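Local coordinates for pesticidial crystal protein CRY2AA (Bacillus thuringiensis serovar kurstaki, PDB 1I5P) that promotes colloid-osmotic lysis by binding to midgut epithelial cells of dipteran and lepidopteran larvae, at residues 271-277 with 465-471; 372-376 with 421-425; 21-25 with 471-475. All blocks are in the same frame, centred on the assembly; numbering follows the deposited sequence.

Interactions 1 and 2 are buried within the beta-prism domain; interaction 3 joins the chain just beyond strand 462-469 to an N-terminal loop. Interactions 1 and 2 have centres about 8 Å apart and share a three-stranded antiparallel sheet: strand 462-469 lies between 275-278 and 422-430, and N469 O lies 2.8 Å from F422 N. Interaction 3 shares K471 with interaction 1, although their centres are about 15 Å apart, and its centre lies about 13 Å from that of interaction 2. Interactions 2 and 3 touch where R424 NE lies 2.8 Å from K471 O and the F422 ring packs on N472. Along the chain, interaction 2 is nested within interaction 1, and interaction 1 within interaction 3.

Interaction 1. Residues 271-277 with 465-471; sequences SGANLYA and VSVHNRK
L275 with H468 and A277 with S466 are hydrogen-bonded antiparallel pairs, and Y276 with V467 is the non-hydrogen-bonded pair between them. They join strands 275-278 and 462-469 in a three-stranded sheet of the beta-prism domain. Of the four backbone bonds, the straightest runs from H468 N to L275 O (2.9 Å, 169°).

The two faces are packed differently. Y276 makes an apolar contact alongside V467, with Y276 CE2 3.8 Å from V467 CG1, and also touches L242 and R245 of helix 238-259. On the other face, A277 CB rests 3.5 Å from S466 OG, a hydroxyl hydrogen-bonded to both H468 NE2 and S376 OG.

Beyond the paired residues, a water joins A273 O to R470 N, and the side-chain amide of N469 continues the polar link. Its CG stands anti to the backbone N (chi1 -163°), which carries N469 ND2 across to two acceptors, G272 O and N274 OD1, each 2.7 Å away. ND2 meets both from above their carbonyl planes, and the N274 and N469 amides are turned 74° apart. The other end of the N469 amide closes an Asx turn: N469 OD1 accepts K471 N on a lone pair at 2.9 Å.

Interaction 2. Residues 372-376 with 421-425; sequences PFVRS and YFIRN
I423 reaches from strand 422-430 onto the backbone of strand 373-377 and forms the apolar centre of this contact. An extended chain beyond CB (chi2 175°) lays I423 CD1 against the peptide between V374 and R375, 3.5 Å from R375 N. That peptide belongs to a classic beta bulge, in which V374 and R375 both face Q399. Nearer its root, I423 CB meets F373 CB at 3.9 Å, while CD1 also touches the CB of S376. Segments 373-376 and 422-425 run nearly at right angles (98°), and strands from two different sheets of the middle, beta-prism domain meet here locally without ladder pairing.

Around this core, F422 receives two apolar groups on CD2. V374, lying alongside the ring, brings its CG1 to 3.5 Å from F422 CD2, and P372 crosses it obliquely with P372 CG 3.6 Å from the same carbon of F422. R424 NH2 lies 3.5 Å above the F422 ring plane, offset toward the rim, and P372 CB touches R424 NH1. The NE of R424 bonds to K471 O.

At the polar edge, I423 N donates to F373 O over 2.9 Å, approaching from above the carbonyl plane. Two waters extend the link: one accepts from F373 N and donates to I423 O, and the other donates to both V374 O and Y421 O. Across the two segments there is thus one direct hydrogen bond. The remaining backbone polar links pass through water, and cohesion between the crossed strands rests largely on I423 and the group around F422.

Interaction 3. Residues 21-25 with 471-475; sequences HDPFS and KNNIY
H21 and N472 come from opposite directions, and the edge of the imidazole meets the side-chain amide. H21 NE2 donates to N472 OD1 over 2.7 Å in a nearly straight bond (169°). The oxygen lies in the ring plane, and the donor arrives on one of its lone pairs, although ring and amide planes stand 79° apart. The other arm of the amide, N472 ND2, makes a weak bond to D22 O at 2.9 Å. N472 thus reaches into the 21-25 loop with both ends of one side chain; with chi1 at -165° the chain runs on past CB away from its own nitrogen, which places OD1 by H21 and ND2 by D22. P23 packs on the backbone of the same residue, P23 CB lying 3.4 Å from the carbonyl oxygen N472 O. The F24 ring, inclined to the N473 amide, sets F24 CE2 3.8 Å from N473 CB.

The loop is shaped by bonds of its own. D22 OD1 accepts F24 N at 2.9 Å in an Asx turn, while D22 OD2 is taken up by H28 and D22 O also accepts S25 N. On the opposing segment, N473 is the centre of an inverse gamma turn, and N473 OD1 receives K471 NZ at 2.9 Å; that amine also bonds to H485.

The contact lies where the N-terminal loop before helix 25-28 meets the start of strand 474-477. P23 and F24 both rest on L486 of the adjoining strand 483-486, F24 also touches M268 of strand 267-268, and N472 packs against F422 and R424 of strand 422-430.

Interaction 1. Residues 271-277 with 465-471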
ATOM      1  N   SER A 271       4.208   6.534   2.665  1.00 14.14           N
ATOM      2  CA  SER A 271       3.007   5.792   2.306  1.00 13.65           C
ATOM      3  C   SER A 271       3.346   4.647   1.369  1.00 13.56           C
ATOM      4  O   SER A 271       4.416   4.624   0.762  1.00 15.43           O
ATOM      5  CB  SER A 271       1.990   6.720   1.638  1.00 11.34           C
ATOM      6  OG  SER A 271       2.519   7.269   0.447  1.00  9.24           O
ATOM      7  N   GLY A 272       2.428   3.694   1.264  1.00 14.76           N
ATOM      8  CA  GLY A 272       2.643   2.559   0.390  1.00 14.59           C
ATOM      9  C   GLY A 272       1.429   2.320  -0.480  1.00 13.58           C
ATOM     10  O   GLY A 272       0.616   3.217  -0.677  1.00 13.38           O
ATOM     11  N   ALA A 273       1.304   1.110  -1.004  1.00 12.79           N
ATOM     12  CA  ALA A 273       0.168   0.772  -1.845  1.00 12.92           C
ATOM     13  C   ALA A 273      -1.104   0.737  -1.013  1.00 12.13           C
ATOM     14  O   ALA A 273      -1.060   0.508   0.198  1.00 11.89           O
ATOM     15  CB  ALA A 273       0.387  -0.582  -2.499  1.00 13.93           C
ATOM     16  N   ASN A 274      -2.240   0.977  -1.658  1.00 10.72           N
ATOM     17  CA  ASN A 274      -3.516   0.935  -0.960  1.00 12.12           C
ATOM     18  C   ASN A 274      -3.948  -0.506  -0.771  1.00 12.39           C
ATOM     19  O   ASN A 274      -3.391  -1.418  -1.374  1.00 11.00           O
ATOM     20  CB  ASN A 274      -4.617   1.620  -1.776  1.00 12.92           C
ATOM     21  CG  ASN A 274      -4.406   3.107  -1.940  1.00 16.52           C
ATOM     22  OD1 ASN A 274      -4.039   3.808  -1.000  1.00 16.75           O
ATOM     23  ND2 ASN A 274      -4.665   3.603  -3.147  1.00 14.18           N
ATOM     24  N   LEU A 275      -4.948  -0.688   0.082  1.00 13.72           N
ATOM     25  CA  LEU A 275      -5.562  -1.989   0.317  1.00 12.01           C
ATOM     26  C   LEU A 275      -7.029  -1.628   0.127  1.00 12.43           C
ATOM     27  O   LEU A 275      -7.529  -0.737   0.804  1.00 13.05           O
ATOM     28  CB  LEU A 275      -5.324  -2.485   1.751  1.00 12.48           C
ATOM     29  CG  LEU A 275      -3.895  -2.858   2.162  1.00 10.58           C
ATOM     30  CD1 LEU A 275      -3.909  -3.399   3.580  1.00  9.98           C
ATOM     31  CD2 LEU A 275      -3.327  -3.896   1.202  1.00  8.88           C
ATOM     32  N   TYR A 276      -7.708  -2.283  -0.810  1.00 11.73           N
ATOM     33  CA  TYR A 276      -9.116  -1.984  -1.055  1.00 11.66           C
ATOM     34  C   TYR A 276     -10.018  -3.048  -0.476  1.00 10.99           C
ATOM     35  O   TYR A 276      -9.745  -4.242  -0.593  1.00  8.37           O
ATOM     36  CB  TYR A 276      -9.409  -1.874  -2.551  1.00 10.13           C
ATOM     37  CG  TYR A 276      -8.433  -1.017  -3.304  1.00  8.22           C
ATOM     38  CD1 TYR A 276      -7.297  -1.571  -3.890  1.00  6.92           C
ATOM     39  CD2 TYR A 276      -8.641   0.356  -3.427  1.00 10.65           C
ATOM     40  CE1 TYR A 276      -6.391  -0.771  -4.589  1.00  8.49           C
ATOM     41  CE2 TYR A 276      -7.743   1.160  -4.115  1.00  6.99           C
ATOM     42  CZ  TYR A 276      -6.626   0.598  -4.694  1.00  9.20           C
ATOM     43  OH  TYR A 276      -5.756   1.415  -5.381  1.00 10.52           O
ATOM     44  N   ALA A 277     -11.103  -2.601   0.141  1.00  9.94           N
ATOM     45  CA  ALA A 277     -12.058  -3.512   0.739  1.00 11.61           C
ATOM     46  C   ALA A 277     -13.458  -3.226   0.224  1.00 12.01           C
ATOM     47  O   ALA A 277     -13.843  -2.067   0.058  1.00 13.21           O
ATOM     48  CB  ALA A 277     -12.024  -3.376   2.254  1.00 11.71           C
ATOM     49  N   VAL A 465     -16.576   1.121  -1.268  1.00 13.83           N
ATOM     50  CA  VAL A 465     -15.261   0.517  -1.167  1.00 13.88           C
ATOM     51  C   VAL A 465     -14.395   1.428  -0.302  1.00 15.97           C
ATOM     52  O   VAL A 465     -14.301   2.631  -0.560  1.00 15.68           O
ATOM     53  CB  VAL A 465     -14.615   0.400  -2.571  1.00 16.36           C
ATOM     54  CG1 VAL A 465     -13.150  -0.023  -2.458  1.00 15.83           C
ATOM     55  CG2 VAL A 465     -15.412  -0.585  -3.426  1.00 13.77           C
ATOM     56  N   SER A 466     -13.777   0.870   0.734  1.00 16.52           N
ATOM     57  CA  SER A 466     -12.904   1.676   1.579  1.00 16.05           C
ATOM     58  C   SER A 466     -11.459   1.489   1.103  1.00 15.70           C
ATOM     59  O   SER A 466     -11.034   0.375   0.787  1.00 13.17           O
ATOM     60  CB  SER A 466     -13.058   1.292   3.061  1.00 13.26           C
ATOM     61  OG  SER A 466     -12.872  -0.091   3.282  1.00 16.21           O
ATOM     62  N   VAL A 467     -10.732   2.600   1.017  1.00 14.55           N
ATOM     63  CA  VAL A 467      -9.346   2.603   0.566  1.00 14.35           C
ATOM     64  C   VAL A 467      -8.442   2.850   1.764  1.00 14.36           C
ATOM     65  O   VAL A 467      -8.443   3.940   2.345  1.00 12.34           O
ATOM     66  CB  VAL A 467      -9.104   3.715  -0.478  1.00 11.92           C
ATOM     67  CG1 VAL A 467      -7.737   3.540  -1.117  1.00  9.12           C
ATOM     68  CG2 VAL A 467     -10.202   3.685  -1.539  1.00 13.26           C
ATOM     69  N   HIS A 468      -7.667   1.833   2.121  1.00 13.71           N
ATOM     70  CA  HIS A 468      -6.779   1.908   3.274  1.00 13.62           C
ATOM     71  C   HIS A 468      -5.326   2.152   2.880  1.00 13.96           C
ATOM     72  O   HIS A 468      -4.790   1.506   1.972  1.00 14.19           O
ATOM     73  CB  HIS A 468      -6.886   0.610   4.077  1.00 12.02           C
ATOM     74  CG  HIS A 468      -8.294   0.238   4.426  1.00 11.56           C
ATOM     75  ND1 HIS A 468      -8.762   0.213   5.722  1.00  8.22           N
ATOM     76  CD2 HIS A 468      -9.340  -0.120   3.642  1.00  8.78           C
ATOM     77  CE1 HIS A 468     -10.036  -0.142   5.721  1.00 10.79           C
ATOM     78  NE2 HIS A 468     -10.408  -0.351   4.470  1.00  6.96           N
ATOM     79  N   ASN A 469      -4.690   3.090   3.572  1.00 11.15           N
ATOM     80  CA  ASN A 469      -3.303   3.412   3.289  1.00 10.20           C
ATOM     81  C   ASN A 469      -2.622   3.874   4.569  1.00 11.70           C
ATOM     82  O   ASN A 469      -3.277   4.413   5.469  1.00 11.26           O
ATOM     83  CB  ASN A 469      -3.239   4.502   2.209  1.00  9.06           C
ATOM     84  CG  ASN A 469      -1.870   4.613   1.572  1.00  9.58           C
ATOM     85  OD1 ASN A 469      -0.946   5.169   2.163  1.00 10.62           O
ATOM     86  ND2 ASN A 469      -1.729   4.074   0.365  1.00  8.38           N
ATOM     87  N   ARG A 470      -1.312   3.664   4.646  1.00 12.60           N
ATOM     88  CA  ARG A 470      -0.541   4.062   5.814  1.00 14.48           C
ATOM     89  C   ARG A 470      -0.367   5.574   5.917  1.00 15.30           C
ATOM     90  O   ARG A 470      -0.131   6.101   7.009  1.00 13.28           O
ATOM     91  CB  ARG A 470       0.837   3.413   5.779  1.00 16.66           C
ATOM     92  CG  ARG A 470       0.850   1.929   6.098  1.00 20.82           C
ATOM     93  CD  ARG A 470       2.275   1.451   6.295  1.00 24.85           C
ATOM     94  NE  ARG A 470       2.338   0.262   7.142  1.00 35.07           N
ATOM     95  CZ  ARG A 470       2.345  -0.987   6.692  1.00 36.38           C
ATOM     96  NH1 ARG A 470       2.296  -1.227   5.389  1.00 39.83           N
ATOM     97  NH2 ARG A 470       2.410  -1.997   7.548  1.00 39.06           N
ATOM     98  N   LYS A 471      -0.470   6.261   4.780  1.00 12.27           N
ATOM     99  CA  LYS A 471      -0.308   7.711   4.731  1.00 11.68           C
ATOM    100  C   LYS A 471      -0.838   8.400   5.981  1.00 11.65           C
ATOM    101  O   LYS A 471      -1.998   8.230   6.347  1.00 11.95           O
ATOM    102  CB  LYS A 471      -1.014   8.283   3.502  1.00 10.24           C
ATOM    103  CG  LYS A 471      -0.786   9.770   3.314  1.00 11.80           C
ATOM    104  CD  LYS A 471       0.703  10.069   3.181  1.00 10.37           C
ATOM    105  CE  LYS A 471       0.944  11.526   2.827  1.00  7.89           C
ATOM    106  NZ  LYS A 471       2.380  11.784   2.516  1.00  7.97           N
TER
HETATM  107  O   HOH W   1       2.643  10.236   0.183  1.00  9.74           O
HETATM  108  O   HOH W   2       0.007   1.971   2.514  1.00 10.83           O

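Interaction 2. Residues 372-376 with 421-425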
ATOM      1  N   PRO A 372      -9.571  10.774  11.470  1.00 11.39           N
ATOM      2  CA  PRO A 372      -9.865  10.130  10.191  1.00 11.47           C
ATOM      3  C   PRO A 372     -10.598   8.803  10.354  1.00 11.85           C
ATOM      4  O   PRO A 372     -10.621   8.217  11.439  1.00 12.31           O
ATOM      5  CB  PRO A 372      -8.481   9.922   9.593  1.00 11.55           C
ATOM      6  CG  PRO A 372      -7.660   9.627  10.820  1.00 13.49           C
ATOM      7  CD  PRO A 372      -8.129  10.725  11.757  1.00  9.48           C
ATOM      8  N   PHE A 373     -11.192   8.337   9.264  1.00 10.53           N
ATOM      9  CA  PHE A 373     -11.892   7.061   9.260  1.00 12.09           C
ATOM     10  C   PHE A 373     -10.812   5.981   9.245  1.00 11.42           C
ATOM     11  O   PHE A 373      -9.762   6.171   8.625  1.00 12.92           O
ATOM     12  CB  PHE A 373     -12.752   6.933   8.001  1.00 11.29           C
ATOM     13  CG  PHE A 373     -13.986   7.787   8.013  1.00 11.94           C
ATOM     14  CD1 PHE A 373     -14.142   8.816   7.094  1.00 13.58           C
ATOM     15  CD2 PHE A 373     -15.010   7.543   8.927  1.00 12.08           C
ATOM     16  CE1 PHE A 373     -15.300   9.589   7.081  1.00 18.09           C
ATOM     17  CE2 PHE A 373     -16.170   8.308   8.924  1.00 13.02           C
ATOM     18  CZ  PHE A 373     -16.318   9.333   8.000  1.00 16.67           C
ATOM     19  N   VAL A 374     -11.053   4.863   9.927  1.00 11.16           N
ATOM     20  CA  VAL A 374     -10.086   3.766   9.945  1.00 11.37           C
ATOM     21  C   VAL A 374     -10.746   2.399   9.758  1.00 14.03           C
ATOM     22  O   VAL A 374     -10.095   1.439   9.327  1.00 14.52           O
ATOM     23  CB  VAL A 374      -9.255   3.750  11.269  1.00 13.17           C
ATOM     24  CG1 VAL A 374      -8.331   4.957  11.313  1.00  9.85           C
ATOM     25  CG2 VAL A 374     -10.176   3.748  12.489  1.00 10.34           C
ATOM     26  N   ARG A 375     -12.040   2.317  10.047  1.00 12.85           N
ATOM     27  CA  ARG A 375     -12.747   1.048   9.941  1.00 14.65           C
ATOM     28  C   ARG A 375     -14.069   1.185   9.187  1.00 15.16           C
ATOM     29  O   ARG A 375     -14.789   2.173   9.359  1.00 15.20           O
ATOM     30  CB  ARG A 375     -12.990   0.508  11.354  1.00 15.57           C
ATOM     31  CG  ARG A 375     -13.532  -0.906  11.437  1.00 18.39           C
ATOM     32  CD  ARG A 375     -13.728  -1.304  12.896  1.00 18.89           C
ATOM     33  NE  ARG A 375     -12.474  -1.436  13.644  1.00 15.73           N
ATOM     34  CZ  ARG A 375     -11.793  -2.572  13.774  1.00 15.97           C
ATOM     35  NH1 ARG A 375     -12.241  -3.681  13.197  1.00 13.56           N
ATOM     36  NH2 ARG A 375     -10.683  -2.613  14.508  1.00 14.89           N
ATOM     37  N   SER A 376     -14.385   0.197   8.349  1.00 12.96           N
ATOM     38  CA  SER A 376     -15.633   0.218   7.583  1.00 13.60           C
ATOM     39  C   SER A 376     -16.374  -1.123   7.614  1.00 11.71           C
ATOM     40  O   SER A 376     -15.769  -2.171   7.830  1.00 13.82           O
ATOM     41  CB  SER A 376     -15.349   0.584   6.129  1.00 10.38           C
ATOM     42  OG  SER A 376     -14.580  -0.431   5.498  1.00 15.91           O
ATOM     43  N   TYR A 421      -3.165   1.541   9.262  1.00 11.05           N
ATOM     44  CA  TYR A 421      -3.749   1.930   7.984  1.00 12.29           C
ATOM     45  C   TYR A 421      -4.955   2.798   8.260  1.00 10.97           C
ATOM     46  O   TYR A 421      -5.744   2.514   9.164  1.00 10.78           O
ATOM     47  CB  TYR A 421      -4.205   0.714   7.169  1.00 11.16           C
ATOM     48  CG  TYR A 421      -3.106   0.010   6.403  1.00 11.06           C
ATOM     49  CD1 TYR A 421      -2.183  -0.801   7.061  1.00  8.68           C
ATOM     50  CD2 TYR A 421      -3.015   0.122   5.013  1.00 11.30           C
ATOM     51  CE1 TYR A 421      -1.204  -1.488   6.365  1.00  9.18           C
ATOM     52  CE2 TYR A 421      -2.033  -0.567   4.302  1.00 11.17           C
ATOM     53  CZ  TYR A 421      -1.134  -1.370   4.984  1.00 10.26           C
ATOM     54  OH  TYR A 421      -0.161  -2.054   4.289  1.00 14.07           O
ATOM     55  N   PHE A 422      -5.091   3.866   7.487  1.00 10.24           N
ATOM     56  CA  PHE A 422      -6.229   4.758   7.630  1.00  9.48           C
ATOM     57  C   PHE A 422      -7.049   4.678   6.358  1.00 10.46           C
ATOM     58  O   PHE A 422      -6.520   4.380   5.283  1.00 11.17           O
ATOM     59  CB  PHE A 422      -5.779   6.213   7.827  1.00  8.36           C
ATOM     60  CG  PHE A 422      -4.934   6.437   9.049  1.00 11.01           C
ATOM     61  CD1 PHE A 422      -3.555   6.269   8.998  1.00  8.62           C
ATOM     62  CD2 PHE A 422      -5.519   6.806  10.252  1.00  8.99           C
ATOM     63  CE1 PHE A 422      -2.767   6.477  10.127  1.00 10.10           C
ATOM     64  CE2 PHE A 422      -4.736   7.014  11.395  1.00 11.29           C
ATOM     65  CZ  PHE A 422      -3.357   6.845  11.327  1.00  9.47           C
ATOM     66  N   ILE A 423      -8.347   4.925   6.477  1.00 11.38           N
ATOM     67  CA  ILE A 423      -9.182   4.930   5.294  1.00 13.74           C
ATOM     68  C   ILE A 423      -8.985   6.334   4.731  1.00 14.78           C
ATOM     69  O   ILE A 423      -9.620   7.285   5.180  1.00 14.11           O
ATOM     70  CB  ILE A 423     -10.663   4.698   5.643  1.00 14.83           C
ATOM     71  CG1 ILE A 423     -10.857   3.258   6.135  1.00 13.51           C
ATOM     72  CG2 ILE A 423     -11.534   4.961   4.419  1.00 12.49           C
ATOM     73  CD1 ILE A 423     -12.259   2.959   6.623  1.00 14.38           C
ATOM     74  N   ARG A 424      -8.072   6.462   3.773  1.00 13.79           N
ATOM     75  CA  ARG A 424      -7.780   7.753   3.165  1.00 14.02           C
ATOM     76  C   ARG A 424      -8.680   8.094   1.985  1.00 13.47           C
ATOM     77  O   ARG A 424      -8.616   9.197   1.449  1.00 13.62           O
ATOM     78  CB  ARG A 424      -6.314   7.815   2.737  1.00 11.05           C
ATOM     79  CG  ARG A 424      -5.342   7.830   3.915  1.00 13.94           C
ATOM     80  CD  ARG A 424      -5.602   9.010   4.843  1.00 13.49           C
ATOM     81  NE  ARG A 424      -4.699   8.993   5.990  1.00 15.06           N
ATOM     82  CZ  ARG A 424      -4.807   9.792   7.046  1.00 13.66           C
ATOM     83  NH1 ARG A 424      -5.784  10.689   7.111  1.00 11.23           N
ATOM     84  NH2 ARG A 424      -3.943   9.681   8.046  1.00 11.56           N
ATOM     85  N   ASN A 425      -9.509   7.149   1.570  1.00 13.25           N
ATOM     86  CA  ASN A 425     -10.438   7.412   0.482  1.00 12.49           C
ATOM     87  C   ASN A 425     -11.577   6.413   0.503  1.00 13.18           C
ATOM     88  O   ASN A 425     -11.453   5.318   1.054  1.00 12.21           O
ATOM     89  CB  ASN A 425      -9.736   7.371  -0.883  1.00 11.24           C
ATOM     90  CG  ASN A 425     -10.542   8.076  -1.974  1.00 12.22           C
ATOM     91  OD1 ASN A 425     -11.464   8.833  -1.685  1.00 11.48           O
ATOM     92  ND2 ASN A 425     -10.185   7.839  -3.229  1.00 14.19           N
TER
HETATM   93  O   HOH W   3     -10.633   9.535   6.721  1.00  8.32           O
HETATM   94  O   HOH W   4      -7.653   0.730   8.287  1.00 11.07           O

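Interaction 3. Residues 21-25 with 471-475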
ATOM      1  N   HIS A  21      -3.920  14.528  17.004  1.00 30.56           N
ATOM      2  CA  HIS A  21      -3.643  13.352  16.181  1.00 24.20           C
ATOM      3  C   HIS A  21      -2.156  13.385  15.830  1.00 21.00           C
ATOM      4  O   HIS A  21      -1.637  14.422  15.424  1.00 19.35           O
ATOM      5  CB  HIS A  21      -4.468  13.400  14.892  1.00 23.04           C
ATOM      6  CG  HIS A  21      -4.124  12.324  13.907  1.00 21.90           C
ATOM      7  ND1 HIS A  21      -4.621  11.041  13.995  1.00 20.50           N
ATOM      8  CD2 HIS A  21      -3.315  12.337  12.823  1.00 21.71           C
ATOM      9  CE1 HIS A  21      -4.134  10.312  13.008  1.00 19.29           C
ATOM     10  NE2 HIS A  21      -3.338  11.074  12.282  1.00 18.75           N
ATOM     11  N   ASP A  22      -1.471  12.256  15.983  1.00 17.62           N
ATOM     12  CA  ASP A  22      -0.046  12.194  15.674  1.00 15.23           C
ATOM     13  C   ASP A  22       0.192  11.754  14.221  1.00 15.79           C
ATOM     14  O   ASP A  22      -0.041  10.595  13.860  1.00 14.08           O
ATOM     15  CB  ASP A  22       0.647  11.235  16.643  1.00 13.48           C
ATOM     16  CG  ASP A  22       2.137  11.152  16.420  1.00 14.69           C
ATOM     17  OD1 ASP A  22       2.660  11.913  15.581  1.00 17.49           O
ATOM     18  OD2 ASP A  22       2.794  10.321  17.088  1.00 17.69           O
ATOM     19  N   PRO A  23       0.644  12.687  13.365  1.00 14.35           N
ATOM     20  CA  PRO A  23       0.915  12.396  11.952  1.00 13.34           C
ATOM     21  C   PRO A  23       2.093  11.436  11.748  1.00 12.58           C
ATOM     22  O   PRO A  23       2.379  11.028  10.626  1.00 10.38           O
ATOM     23  CB  PRO A  23       1.193  13.780  11.368  1.00 13.65           C
ATOM     24  CG  PRO A  23       1.840  14.488  12.524  1.00 17.09           C
ATOM     25  CD  PRO A  23       0.904  14.111  13.654  1.00 15.78           C
ATOM     26  N   PHE A  24       2.780  11.099  12.836  1.00 12.73           N
ATOM     27  CA  PHE A  24       3.913  10.176  12.793  1.00 13.30           C
ATOM     28  C   PHE A  24       3.704   9.063  13.824  1.00 15.33           C
ATOM     29  O   PHE A  24       4.667   8.555  14.400  1.00 15.13           O
ATOM     30  CB  PHE A  24       5.223  10.905  13.113  1.00 14.94           C
ATOM     31  CG  PHE A  24       5.637  11.905  12.075  1.00 17.37           C
ATOM     32  CD1 PHE A  24       5.589  13.268  12.348  1.00 16.72           C
ATOM     33  CD2 PHE A  24       6.072  11.488  10.822  1.00 15.53           C
ATOM     34  CE1 PHE A  24       5.971  14.199  11.390  1.00 18.56           C
ATOM     35  CE2 PHE A  24       6.454  12.413   9.854  1.00 16.00           C
ATOM     36  CZ  PHE A  24       6.404  13.769  10.139  1.00 17.23           C
ATOM     37  N   SER A  25       2.448   8.686  14.059  1.00 14.90           N
ATOM     38  CA  SER A  25       2.150   7.644  15.037  1.00 17.79           C
ATOM     39  C   SER A  25       2.905   6.337  14.778  1.00 16.64           C
ATOM     40  O   SER A  25       3.447   5.733  15.707  1.00 16.65           O
ATOM     41  CB  SER A  25       0.636   7.393  15.111  1.00 16.17           C
ATOM     42  OG  SER A  25       0.047   7.354  13.824  1.00 19.62           O
ATOM     43  N   LYS A 471      -0.470   6.261   4.780  1.00 12.27           N
ATOM     44  CA  LYS A 471      -0.308   7.711   4.731  1.00 11.68           C
ATOM     45  C   LYS A 471      -0.838   8.400   5.981  1.00 11.65           C
ATOM     46  O   LYS A 471      -1.998   8.230   6.347  1.00 11.95           O
ATOM     47  CB  LYS A 471      -1.014   8.283   3.502  1.00 10.24           C
ATOM     48  CG  LYS A 471      -0.786   9.770   3.314  1.00 11.80           C
ATOM     49  CD  LYS A 471       0.703  10.069   3.181  1.00 10.37           C
ATOM     50  CE  LYS A 471       0.944  11.526   2.827  1.00  7.89           C
ATOM     51  NZ  LYS A 471       2.380  11.784   2.516  1.00  7.97           N
ATOM     52  N   ASN A 472       0.011   9.190   6.628  1.00 11.77           N
ATOM     53  CA  ASN A 472      -0.401   9.868   7.848  1.00 12.52           C
ATOM     54  C   ASN A 472       0.311  11.206   8.065  1.00 12.44           C
ATOM     55  O   ASN A 472      -0.196  12.073   8.781  1.00 10.65           O
ATOM     56  CB  ASN A 472      -0.158   8.927   9.037  1.00 13.48           C
ATOM     57  CG  ASN A 472      -0.866   9.373  10.310  1.00 14.46           C
ATOM     58  OD1 ASN A 472      -1.910  10.016  10.265  1.00 13.16           O
ATOM     59  ND2 ASN A 472      -0.303   8.998  11.457  1.00 13.99           N
ATOM     60  N   ASN A 473       1.469  11.387   7.433  1.00 13.30           N
ATOM     61  CA  ASN A 473       2.222  12.629   7.601  1.00 13.31           C
ATOM     62  C   ASN A 473       1.659  13.768   6.761  1.00 12.74           C
ATOM     63  O   ASN A 473       2.314  14.289   5.858  1.00 12.27           O
ATOM     64  CB  ASN A 473       3.708  12.413   7.278  1.00 12.19           C
ATOM     65  CG  ASN A 473       3.959  12.097   5.820  1.00 14.41           C
ATOM     66  OD1 ASN A 473       3.230  11.326   5.204  1.00 12.86           O
ATOM     67  ND2 ASN A 473       5.015  12.686   5.264  1.00 11.40           N
ATOM     68  N   ILE A 474       0.430  14.149   7.084  1.00 11.93           N
ATOM     69  CA  ILE A 474      -0.255  15.230   6.398  1.00 12.37           C
ATOM     70  C   ILE A 474      -0.309  16.411   7.359  1.00 13.07           C
ATOM     71  O   ILE A 474      -0.960  16.346   8.401  1.00 13.20           O
ATOM     72  CB  ILE A 474      -1.698  14.834   6.029  1.00 12.27           C
ATOM     73  CG1 ILE A 474      -1.693  13.549   5.189  1.00 12.84           C
ATOM     74  CG2 ILE A 474      -2.363  15.973   5.263  1.00 12.72           C
ATOM     75  CD1 ILE A 474      -3.059  12.887   5.047  1.00  6.03           C
ATOM     76  N   TYR A 475       0.385  17.485   7.006  1.00 13.49           N
ATOM     77  CA  TYR A 475       0.417  18.674   7.840  1.00 15.59           C
ATOM     78  C   TYR A 475      -0.971  19.284   7.966  1.00 14.50           C
ATOM     79  O   TYR A 475      -1.447  19.559   9.064  1.00 15.78           O
ATOM     80  CB  TYR A 475       1.376  19.707   7.247  1.00 18.03           C
ATOM     81  CG  TYR A 475       1.376  21.007   8.010  1.00 21.27           C
ATOM     82  CD1 TYR A 475       1.698  21.038   9.367  1.00 23.00           C
ATOM     83  CD2 TYR A 475       1.030  22.204   7.386  1.00 22.64           C
ATOM     84  CE1 TYR A 475       1.675  22.228  10.086  1.00 24.49           C
ATOM     85  CE2 TYR A 475       1.003  23.402   8.093  1.00 25.88           C
ATOM     86  CZ  TYR A 475       1.326  23.407   9.444  1.00 25.35           C
ATOM     87  OH  TYR A 475       1.309  24.589  10.148  1.00 27.97           O
TER